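Local coordinates for protein diaminopimelate decarboxylase (Methanocaldococcus jannaschii, PDB 1TWI) that catalyses the pyridoxal-phosphate-dependent decarboxylation of meso-diaminopimelate to L-lysine, the last step of lysine biosynthesis by the diaminopimelate pathway, and works as a homodimer, at residues L139-N143 with A196-V202; F157-N162 with F180-E185; V207-I211 with E224-V228. All blocks are in the same frame, centred on the assembly; numbering follows the deposited sequence.

Interaction 1: residues L139-N143 with A196-V202; sequences LILIN and ALEMEYV
Ala196 meets Leu139 through its methyl group. Its CB lies 3.7 Å from Leu139 CD1, and the other branch is almost as near, so the methyl faces the fork of the leucine. Leu139 sends CG away from its backbone N (chi1 174°), which carries both methyls out from helix 136-149 toward helix 188-198. The next residue to take part is Met199, the first to leave helical geometry at the end of helix 188-198. Its chain is extended beyond CG and meets Leu139 tip to tip, with SD 3.7 Å from Leu139 CG. The terminal CE also reaches Ile140, 4.1 Å from its CG1, and the two side chains cross at about a right angle. Asn143 also packs on this methionine, with its CB 3.6 Å from Met199 SD.

The contact joins outer helix 136-149 to the C-terminal end of helix 188-198 and the turn after it, in the TIM-type barrel that forms the cofactor-binding domain. Strand 153-160 follows the first helix in the chain and lies beneath the pair, with Val155 touching both Ile142 and Val202. The contact is remote from the cofactor site.

Tyr201 follows in the turn after the helix. The amide group of Asn143 lies beside its main chain and CB. The backbone of Tyr201 is hydrogen-bonded to Ala153, which ties this turn to the start of strand 153-160. Val202 begins the next barrel strand. Its CG1 packs 3.7 Å from Asn143 CA and 4.0 Å from Ile142 CG2, while CG2 is turned to Leu139 CD1, at 4.3 Å.

Interaction 2: residues F157-N162 with F180-E185; sequences FRINPN and FGLDVE
Ile159 and Asn160 pair with Leu182 and Asp183 as parallel strands. Three backbone hydrogen bonds join the two segments. Leu182 N donates to Arg158 O at 2.9 Å, Asn160 N donates to Leu182 O at 2.9 Å, and Val184 N donates to Asn160 O at 3.1 Å. Asn160 O also accepts a bond from a water, which in turn takes the N-H of Glu185, so this carbonyl serves two donors. Gly181 N is hydrogen-bonded to Asp134 OD2, and Gly181 O to Lys310 NZ of the second subunit.

The side chain of Asn160 adds a fourth direct bond. Its ND2 donates to Phe180 O at 2.8 Å and is nearly straight (165°). ND2 lies on a lone pair of Phe180 O, and that oxygen is close to the amide plane of Asn160, which holds the amide in a fixed rotation. CG lies beside the backbone N of Asn160 (chi1 -60°), and this brings the amide back over Gly181. A second water accepts from ND2 and donates to Asp183 OD2. The other oxygen of Asp183, OD1, is hydrogen-bonded to Ser186 OG.

Arg158 runs out extended and lays its guanidinium flat on the ring of Phe180, centres 4.4 Å apart and planes at 13°. Its NH2 makes a weak hydrogen bond to His210 O. The side chain also packs on Cys358 of the second subunit. Elsewhere, Leu182 CD1 meets the edge of the Phe157 ring, and Val184 CG2 rests on Ile159 CB.

Strand 153-160, helix 169-177 and strand 182-183 form a beta-alpha-beta unit; the next barrel strand is 202-208. The chemistry implies that short strand 182-183 is held by side-chain amide and water as well as by backbone pairing. Stacking is consistent with a fixed position for an arginine that lines the cofactor pocket.

Interaction 3: residues V207-I211 with E224-V228; sequences VHCHI and ETRKV. With PLP (pyridoxal-5'-phosphate), chain E.
Glu224 overlaps Cys209 and Ile211 with the flank of its extended chain. Its CG lies 3.8 Å from Cys209 SG, and its CB and CG lie against Ile211 CG2. The CD1 methyl of Ile211 is 3.7 Å from Glu224 OE1, and the two side chains cross at a slant. Glu224 OE2 stands 3.1 Å from Cys209 O. Both are acceptors, so no hydrogen bond joins them as modelled. That closeness could favour a protonated carboxylate, although no proton is seen.

One helical turn on, Val228 sets CG2 against Cys209 CB at 3.7 Å and CG1 against Val207 CG2 at 4.0 Å. The two valines lie alongside, running in opposite senses. The contact is buried, and Val245 of strand 244-246 touches both Val207 and Val228.

His208 and His210 point away from the helix, to the cofactor. The imidazole of His210 lies over the pyridine ring, with C2 of the cofactor 3.4 Å above the imidazole plane. His210 ND1 is hydrogen-bonded to Gly249 N. His208 meets the C2A methyl of the cofactor at its ring edge, CE1 to C2A 3.8 Å, and His208 NE2 is hydrogen-bonded to Glu290 OE1. A strand end with its outer side on a barrel helix and its inner side on pyridoxal phosphate is typical of the TIM-type barrel of fold-type III decarboxylases.

In the fold
All three contacts belong to one TIM-type barrel domain. Interaction 2 is nested in the loop that interaction 1 closes, and the two touch where Phe157 packs on Ala196 and Leu139. Interactions 2 and 3 are about 8 Å apart between centres and share the sheet: strands 153-160 and 202-208 are neighbours, and Phe157 and Ile159 probably bond to the backbone of His208. Interaction 1 is peripheral, partly buried and mostly apolar, between an outer helix and the end of another with the turn that follows it. Interaction 2 is also partly buried but rich in hydrogen bonds, as suits paired strands. Interaction 3 is buried helix-on-strand packing. Polar residues directed to the cofactor appear in interactions 2 and 3.

Interaction 1: residues L139-N143 with A196-V202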
loop_
_atom_site.group_PDB
_atom_site.type_symbol
_atom_site.label_atom_id
_atom_site.label_comp_id
_atom_site.label_asym_id
_atom_site.label_seq_id
_atom_site.Cartn_x
_atom_site.Cartn_y
_atom_site.Cartn_z
ATOM N N LEU A 139 -10.788 -4.215 27.402
ATOM C CA LEU A 139 -11.962 -4.466 28.261
ATOM C C LEU A 139 -12.065 -3.351 29.334
ATOM O O LEU A 139 -13.154 -2.785 29.542
ATOM C CB LEU A 139 -11.873 -5.848 28.986
ATOM C CG LEU A 139 -13.015 -6.109 30.010
ATOM C CD1 LEU A 139 -14.359 -6.270 29.292
ATOM C CD2 LEU A 139 -12.721 -7.374 30.851
ATOM N N ILE A 140 -10.947 -3.050 29.991
ATOM C CA ILE A 140 -10.925 -2.002 31.041
ATOM C C ILE A 140 -11.359 -0.644 30.452
ATOM O O ILE A 140 -12.236 0.049 31.007
ATOM C CB ILE A 140 -9.495 -1.945 31.732
ATOM C CG1 ILE A 140 -9.254 -3.279 32.486
ATOM C CG2 ILE A 140 -9.369 -0.713 32.743
ATOM C CD1 ILE A 140 -7.851 -3.396 33.050
ATOM N N LEU A 141 -10.832 -0.295 29.287
ATOM C CA LEU A 141 -11.200 0.970 28.680
ATOM C C LEU A 141 -12.670 1.006 28.305
ATOM O O LEU A 141 -13.373 2.028 28.483
ATOM C CB LEU A 141 -10.300 1.247 27.451
ATOM C CG LEU A 141 -10.739 2.454 26.593
ATOM C CD1 LEU A 141 -10.607 3.759 27.401
ATOM C CD2 LEU A 141 -9.820 2.532 25.349
ATOM N N ILE A 142 -13.200 -0.110 27.801
ATOM C CA ILE A 142 -14.618 -0.113 27.432
ATOM C C ILE A 142 -15.512 0.048 28.683
ATOM O O ILE A 142 -16.506 0.799 28.664
ATOM C CB ILE A 142 -15.022 -1.455 26.726
ATOM C CG1 ILE A 142 -14.409 -1.496 25.298
ATOM C CG2 ILE A 142 -16.521 -1.605 26.685
ATOM C CD1 ILE A 142 -14.456 -2.949 24.651
ATOM N N ASN A 143 -15.182 -0.670 29.759
ATOM C CA ASN A 143 -16.014 -0.595 30.971
ATOM C C ASN A 143 -15.923 0.863 31.541
ATOM O O ASN A 143 -16.923 1.428 31.962
ATOM C CB ASN A 143 -15.499 -1.623 32.002
ATOM C CG ASN A 143 -16.277 -1.609 33.282
ATOM O OD1 ASN A 143 -15.712 -1.285 34.326
ATOM N ND2 ASN A 143 -17.564 -1.960 33.232
ATOM N N ALA A 196 -14.716 -9.319 33.236
ATOM C CA ALA A 196 -15.867 -8.605 32.701
ATOM C C ALA A 196 -17.140 -8.908 33.487
ATOM O O ALA A 196 -17.996 -8.045 33.610
ATOM C CB ALA A 196 -16.105 -8.971 31.196
ATOM N N LEU A 197 -17.288 -10.133 33.973
ATOM C CA LEU A 197 -18.530 -10.450 34.713
ATOM C C LEU A 197 -18.602 -9.687 36.041
ATOM O O LEU A 197 -19.694 -9.470 36.552
ATOM C CB LEU A 197 -18.630 -11.957 34.957
ATOM C CG LEU A 197 -18.836 -12.734 33.648
ATOM C CD1 LEU A 197 -18.543 -14.203 33.844
ATOM C CD2 LEU A 197 -20.205 -12.538 33.165
ATOM N N GLU A 198 -17.455 -9.282 36.579
ATOM C CA GLU A 198 -17.408 -8.503 37.819
ATOM C C GLU A 198 -17.552 -7.009 37.520
ATOM O O GLU A 198 -17.907 -6.230 38.391
ATOM C CB GLU A 198 -16.107 -8.758 38.588
ATOM C CG GLU A 198 -15.984 -10.223 39.045
ATOM C CD GLU A 198 -17.316 -10.808 39.621
ATOM O OE1 GLU A 198 -17.688 -10.428 40.761
ATOM O OE2 GLU A 198 -17.999 -11.652 38.929
ATOM N N MET A 199 -17.316 -6.595 36.278
ATOM C CA MET A 199 -17.459 -5.174 35.949
ATOM C C MET A 199 -18.933 -4.808 35.892
ATOM O O MET A 199 -19.740 -5.633 35.522
ATOM C CB MET A 199 -16.802 -4.888 34.605
ATOM C CG MET A 199 -15.326 -4.856 34.744
ATOM S SD MET A 199 -14.590 -4.872 33.128
ATOM C CE MET A 199 -12.939 -4.698 33.607
ATOM N N GLU A 200 -19.283 -3.563 36.225
ATOM C CA GLU A 200 -20.679 -3.172 36.223
ATOM C C GLU A 200 -21.189 -2.573 34.954
ATOM O O GLU A 200 -22.403 -2.448 34.797
ATOM C CB GLU A 200 -20.924 -2.166 37.355
ATOM C CG GLU A 200 -20.299 -2.637 38.655
ATOM C CD GLU A 200 -20.658 -1.741 39.871
ATOM O OE1 GLU A 200 -20.445 -0.491 39.804
ATOM O OE2 GLU A 200 -21.154 -2.296 40.883
ATOM N N TYR A 201 -20.306 -2.187 34.034
ATOM C CA TYR A 201 -20.792 -1.534 32.823
ATOM C C TYR A 201 -20.616 -2.283 31.518
ATOM O O TYR A 201 -20.651 -1.673 30.473
ATOM C CB TYR A 201 -20.175 -0.103 32.704
ATOM C CG TYR A 201 -20.370 0.715 33.976
ATOM C CD1 TYR A 201 -19.525 0.544 35.058
ATOM C CD2 TYR A 201 -21.471 1.557 34.126
ATOM C CE1 TYR A 201 -19.781 1.187 36.277
ATOM C CE2 TYR A 201 -21.729 2.209 35.333
ATOM C CZ TYR A 201 -20.882 2.012 36.398
ATOM O OH TYR A 201 -21.102 2.634 37.624
ATOM N N VAL A 202 -20.432 -3.599 31.572
ATOM C CA VAL A 202 -20.303 -4.363 30.314
ATOM C C VAL A 202 -21.213 -5.567 30.513
ATOM O O VAL A 202 -21.498 -5.956 31.648
ATOM C CB VAL A 202 -18.821 -4.828 29.981
ATOM C CG1 VAL A 202 -17.872 -3.589 29.876
ATOM C CG2 VAL A 202 -18.287 -5.828 31.064
#

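Interaction 2: residues F157-N162 with F180-E185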
loop_
_atom_site.group_PDB
_atom_site.type_symbol
_atom_site.label_atom_id
_atom_site.label_comp_id
_atom_site.label_asym_id
_atom_site.label_seq_id
_atom_site.Cartn_x
_atom_site.Cartn_y
_atom_site.Cartn_z
ATOM N N PHE A 157 -15.512 -11.704 23.202
ATOM C CA PHE A 157 -14.091 -11.778 23.426
ATOM C C PHE A 157 -13.427 -12.510 22.305
ATOM O O PHE A 157 -13.836 -13.632 21.967
ATOM C CB PHE A 157 -13.833 -12.514 24.784
ATOM C CG PHE A 157 -14.354 -11.754 25.955
ATOM C CD1 PHE A 157 -15.717 -11.714 26.227
ATOM C CD2 PHE A 157 -13.494 -10.940 26.675
ATOM C CE1 PHE A 157 -16.227 -10.840 27.210
ATOM C CE2 PHE A 157 -13.995 -10.057 27.663
ATOM C CZ PHE A 157 -15.334 -10.006 27.923
ATOM N N ARG A 158 -12.411 -11.894 21.706
ATOM C CA ARG A 158 -11.695 -12.567 20.607
ATOM C C ARG A 158 -10.663 -13.461 21.296
ATOM O O ARG A 158 -9.769 -12.980 21.973
ATOM C CB ARG A 158 -10.962 -11.557 19.705
ATOM C CG ARG A 158 -10.120 -12.242 18.641
ATOM C CD ARG A 158 -9.503 -11.243 17.629
ATOM N NE ARG A 158 -8.868 -11.971 16.517
ATOM C CZ ARG A 158 -8.419 -11.403 15.408
ATOM N NH1 ARG A 158 -8.519 -10.086 15.252
ATOM N NH2 ARG A 158 -7.872 -12.155 14.454
ATOM N N ILE A 159 -10.803 -14.762 21.117
ATOM C CA ILE A 159 -9.905 -15.719 21.756
ATOM C C ILE A 159 -9.000 -16.413 20.748
ATOM O O ILE A 159 -9.355 -16.537 19.567
ATOM C CB ILE A 159 -10.718 -16.836 22.461
ATOM C CG1 ILE A 159 -11.610 -17.581 21.412
ATOM C CG2 ILE A 159 -11.781 -16.240 23.424
ATOM C CD1 ILE A 159 -12.479 -18.769 22.043
ATOM N N ASN A 160 -7.859 -16.912 21.233
ATOM C CA ASN A 160 -6.909 -17.674 20.410
ATOM C C ASN A 160 -6.987 -19.078 21.021
ATOM O O ASN A 160 -6.328 -19.355 22.001
ATOM C CB ASN A 160 -5.539 -17.082 20.591
ATOM C CG ASN A 160 -5.516 -15.646 20.163
ATOM O OD1 ASN A 160 -6.312 -15.263 19.303
ATOM N ND2 ASN A 160 -4.616 -14.853 20.714
ATOM N N PRO A 161 -7.837 -19.935 20.460
ATOM C CA PRO A 161 -8.079 -21.317 20.909
ATOM C C PRO A 161 -6.862 -22.181 20.786
ATOM O O PRO A 161 -5.912 -21.853 20.059
ATOM C CB PRO A 161 -9.265 -21.771 20.054
ATOM C CG PRO A 161 -9.070 -21.027 18.771
ATOM C CD PRO A 161 -8.427 -19.681 19.135
ATOM N N ASN A 162 -6.906 -23.298 21.505
ATOM C CA ASN A 162 -5.782 -24.175 21.561
ATOM C C ASN A 162 -5.753 -25.154 20.351
ATOM O O ASN A 162 -5.914 -26.356 20.525
ATOM C CB ASN A 162 -5.868 -24.917 22.900
ATOM C CG ASN A 162 -4.547 -25.544 23.299
ATOM O OD1 ASN A 162 -4.503 -26.424 24.169
ATOM N ND2 ASN A 162 -3.460 -25.087 22.675
ATOM N N PHE A 180 -3.073 -10.264 17.851
ATOM C CA PHE A 180 -4.507 -10.301 18.247
ATOM C C PHE A 180 -4.943 -11.291 19.288
ATOM O O PHE A 180 -4.276 -12.313 19.509
ATOM C CB PHE A 180 -5.417 -10.626 17.034
ATOM C CG PHE A 180 -5.017 -9.909 15.772
ATOM C CD1 PHE A 180 -5.424 -8.603 15.551
ATOM C CD2 PHE A 180 -4.235 -10.558 14.816
ATOM C CE1 PHE A 180 -5.068 -7.947 14.365
ATOM C CE2 PHE A 180 -3.858 -9.902 13.610
ATOM C CZ PHE A 180 -4.289 -8.592 13.392
ATOM N N GLY A 181 -6.097 -10.986 19.879
ATOM C CA GLY A 181 -6.735 -11.934 20.761
ATOM C C GLY A 181 -6.202 -12.241 22.154
ATOM O O GLY A 181 -5.073 -11.864 22.529
ATOM N N LEU A 182 -7.044 -13.001 22.850
ATOM C CA LEU A 182 -6.846 -13.422 24.245
ATOM C C LEU A 182 -6.506 -14.885 24.246
ATOM O O LEU A 182 -7.331 -15.720 23.827
ATOM C CB LEU A 182 -8.145 -13.204 25.023
ATOM C CG LEU A 182 -8.595 -11.735 25.012
ATOM C CD1 LEU A 182 -10.078 -11.628 25.411
ATOM C CD2 LEU A 182 -7.780 -10.929 26.025
ATOM N N ASP A 183 -5.267 -15.184 24.649
ATOM C CA ASP A 183 -4.802 -16.566 24.641
ATOM C C ASP A 183 -5.689 -17.432 25.560
ATOM O O ASP A 183 -5.944 -17.073 26.731
ATOM C CB ASP A 183 -3.355 -16.639 25.098
ATOM C CG ASP A 183 -2.756 -18.014 24.863
ATOM O OD1 ASP A 183 -2.571 -18.760 25.839
ATOM O OD2 ASP A 183 -2.514 -18.367 23.692
ATOM N N VAL A 184 -6.199 -18.535 25.026
ATOM C CA VAL A 184 -7.016 -19.420 25.841
ATOM C C VAL A 184 -6.141 -20.331 26.740
ATOM O O VAL A 184 -6.386 -20.454 27.948
ATOM C CB VAL A 184 -7.885 -20.356 24.975
ATOM C CG1 VAL A 184 -8.487 -21.530 25.871
ATOM C CG2 VAL A 184 -9.068 -19.562 24.328
ATOM N N GLU A 185 -5.135 -20.957 26.154
ATOM C CA GLU A 185 -4.366 -21.953 26.909
ATOM C C GLU A 185 -3.719 -21.491 28.179
ATOM O O GLU A 185 -3.790 -22.205 29.205
ATOM C CB GLU A 185 -3.307 -22.635 26.022
ATOM C CG GLU A 185 -3.256 -24.115 26.339
ATOM C CD GLU A 185 -1.982 -24.840 25.845
ATOM O OE1 GLU A 185 -1.810 -26.032 26.262
ATOM O OE2 GLU A 185 -1.198 -24.227 25.072
HETATM O O HOH W 1 -4.800 -21.203 23.360
HETATM O O HOH W 2 -2.249 -16.480 21.815
#

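Interaction 3: residues V207-I211 with E224-V228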
loop_
_atom_site.group_PDB
_atom_site.type_symbol
_atom_site.label_atom_id
_atom_site.label_comp_id
_atom_site.label_asym_id
_atom_site.label_seq_id
_atom_site.Cartn_x
_atom_site.Cartn_y
_atom_site.Cartn_z
ATOM N N VAL A 207 -18.094 -15.100 22.167
ATOM C CA VAL A 207 -16.655 -15.306 21.948
ATOM C C VAL A 207 -16.492 -15.200 20.402
ATOM O O VAL A 207 -17.418 -15.490 19.651
ATOM C CB VAL A 207 -16.185 -16.709 22.445
ATOM C CG1 VAL A 207 -16.258 -16.795 24.019
ATOM C CG2 VAL A 207 -17.082 -17.771 21.832
ATOM N N HIS A 208 -15.323 -14.784 19.964
ATOM C CA HIS A 208 -15.013 -14.566 18.546
ATOM C C HIS A 208 -13.641 -15.183 18.281
ATOM O O HIS A 208 -12.784 -15.312 19.196
ATOM C CB HIS A 208 -14.951 -13.042 18.298
ATOM C CG HIS A 208 -14.293 -12.651 17.011
ATOM N ND1 HIS A 208 -12.969 -12.298 16.930
ATOM C CD2 HIS A 208 -14.787 -12.536 15.754
ATOM C CE1 HIS A 208 -12.675 -11.968 15.681
ATOM N NE2 HIS A 208 -13.766 -12.102 14.944
ATOM N N CYS A 209 -13.417 -15.591 17.027
ATOM C CA CYS A 209 -12.120 -16.134 16.649
ATOM C C CYS A 209 -12.032 -15.916 15.127
ATOM O O CYS A 209 -13.024 -16.029 14.395
ATOM C CB CYS A 209 -12.058 -17.638 16.972
ATOM S SG CYS A 209 -10.488 -18.376 16.559
ATOM N N HIS A 210 -10.856 -15.544 14.674
ATOM C CA HIS A 210 -10.625 -15.337 13.266
ATOM C C HIS A 210 -9.227 -15.877 13.104
ATOM O O HIS A 210 -8.264 -15.414 13.774
ATOM C CB HIS A 210 -10.635 -13.870 12.903
ATOM C CG HIS A 210 -10.203 -13.643 11.498
ATOM N ND1 HIS A 210 -11.007 -13.971 10.424
ATOM C CD2 HIS A 210 -9.028 -13.198 10.988
ATOM C CE1 HIS A 210 -10.341 -13.738 9.308
ATOM N NE2 HIS A 210 -9.136 -13.271 9.626
ATOM N N ILE A 211 -9.092 -16.868 12.230
ATOM C CA ILE A 211 -7.812 -17.533 12.122
ATOM C C ILE A 211 -6.884 -17.266 10.966
ATOM O O ILE A 211 -5.744 -17.707 11.007
ATOM C CB ILE A 211 -8.015 -19.061 12.192
ATOM C CG1 ILE A 211 -8.858 -19.537 10.992
ATOM C CG2 ILE A 211 -8.707 -19.436 13.471
ATOM C CD1 ILE A 211 -9.084 -21.059 10.943
ATOM N N GLU A 224 -10.627 -24.902 14.275
ATOM C CA GLU A 224 -11.033 -23.662 14.959
ATOM C C GLU A 224 -12.383 -23.904 15.646
ATOM O O GLU A 224 -12.581 -23.572 16.823
ATOM C CB GLU A 224 -11.229 -22.504 13.932
ATOM C CG GLU A 224 -11.961 -21.250 14.542
ATOM C CD GLU A 224 -12.478 -20.251 13.497
ATOM O OE1 GLU A 224 -12.525 -20.590 12.265
ATOM O OE2 GLU A 224 -12.881 -19.132 13.898
ATOM N N THR A 225 -13.325 -24.516 14.933
ATOM C CA THR A 225 -14.654 -24.677 15.538
ATOM C C THR A 225 -14.625 -25.586 16.768
ATOM O O THR A 225 -15.251 -25.274 17.811
ATOM C CB THR A 225 -15.678 -25.214 14.493
ATOM O OG1 THR A 225 -15.733 -24.311 13.373
ATOM C CG2 THR A 225 -17.038 -25.261 15.074
ATOM N N ARG A 226 -13.862 -26.680 16.657
ATOM C CA ARG A 226 -13.758 -27.578 17.784
ATOM C C ARG A 226 -13.141 -26.844 18.997
ATOM O O ARG A 226 -13.631 -26.953 20.102
ATOM C CB ARG A 226 -12.840 -28.743 17.458
ATOM C CG ARG A 226 -13.352 -29.702 16.337
ATOM C CD ARG A 226 -12.343 -30.848 16.148
ATOM N NE ARG A 226 -12.813 -31.867 15.209
ATOM C CZ ARG A 226 -12.103 -32.938 14.844
ATOM N NH1 ARG A 226 -10.863 -33.114 15.351
ATOM N NH2 ARG A 226 -12.661 -33.862 14.028
ATOM N N LYS A 227 -12.054 -26.119 18.777
ATOM C CA LYS A 227 -11.380 -25.510 19.933
ATOM C C LYS A 227 -12.111 -24.315 20.551
ATOM O O LYS A 227 -11.997 -24.057 21.773
ATOM C CB LYS A 227 -9.940 -25.215 19.550
ATOM C CG LYS A 227 -9.199 -26.515 19.106
ATOM C CD LYS A 227 -9.077 -27.432 20.319
ATOM C CE LYS A 227 -8.765 -28.909 19.920
ATOM N NZ LYS A 227 -7.378 -29.093 19.561
ATOM N N VAL A 228 -12.881 -23.611 19.715
ATOM C CA VAL A 228 -13.693 -22.512 20.203
ATOM C C VAL A 228 -14.832 -23.126 21.028
ATOM O O VAL A 228 -15.105 -22.698 22.156
ATOM C CB VAL A 228 -14.279 -21.650 19.043
ATOM C CG1 VAL A 228 -15.364 -20.677 19.611
ATOM C CG2 VAL A 228 -13.139 -20.837 18.378
HETATM N N1 PLP E . -12.622 -11.006 10.583
HETATM C C2 PLP E . -11.425 -10.471 11.024
HETATM C C2A PLP E . -11.270 -10.293 12.553
HETATM C C3 PLP E . -10.483 -10.114 10.061
HETATM O O3 PLP E . -9.320 -9.591 10.529
HETATM C C4 PLP E . -10.661 -10.303 8.716
HETATM C C4A PLP E . -9.531 -9.868 7.722
HETATM O O4A PLP E . -8.681 -9.164 8.166
HETATM C C5 PLP E . -11.879 -10.852 8.256
HETATM C C6 PLP E . -12.815 -11.197 9.218
HETATM C C5A PLP E . -12.258 -11.139 6.811
HETATM O O4P PLP E . -11.325 -12.049 6.172
HETATM P P PLP E . -11.579 -12.602 4.708
HETATM O O1P PLP E . -10.400 -13.449 4.454
HETATM O O2P PLP E . -11.607 -11.389 3.821
HETATM O O3P PLP E . -12.831 -13.356 4.711
#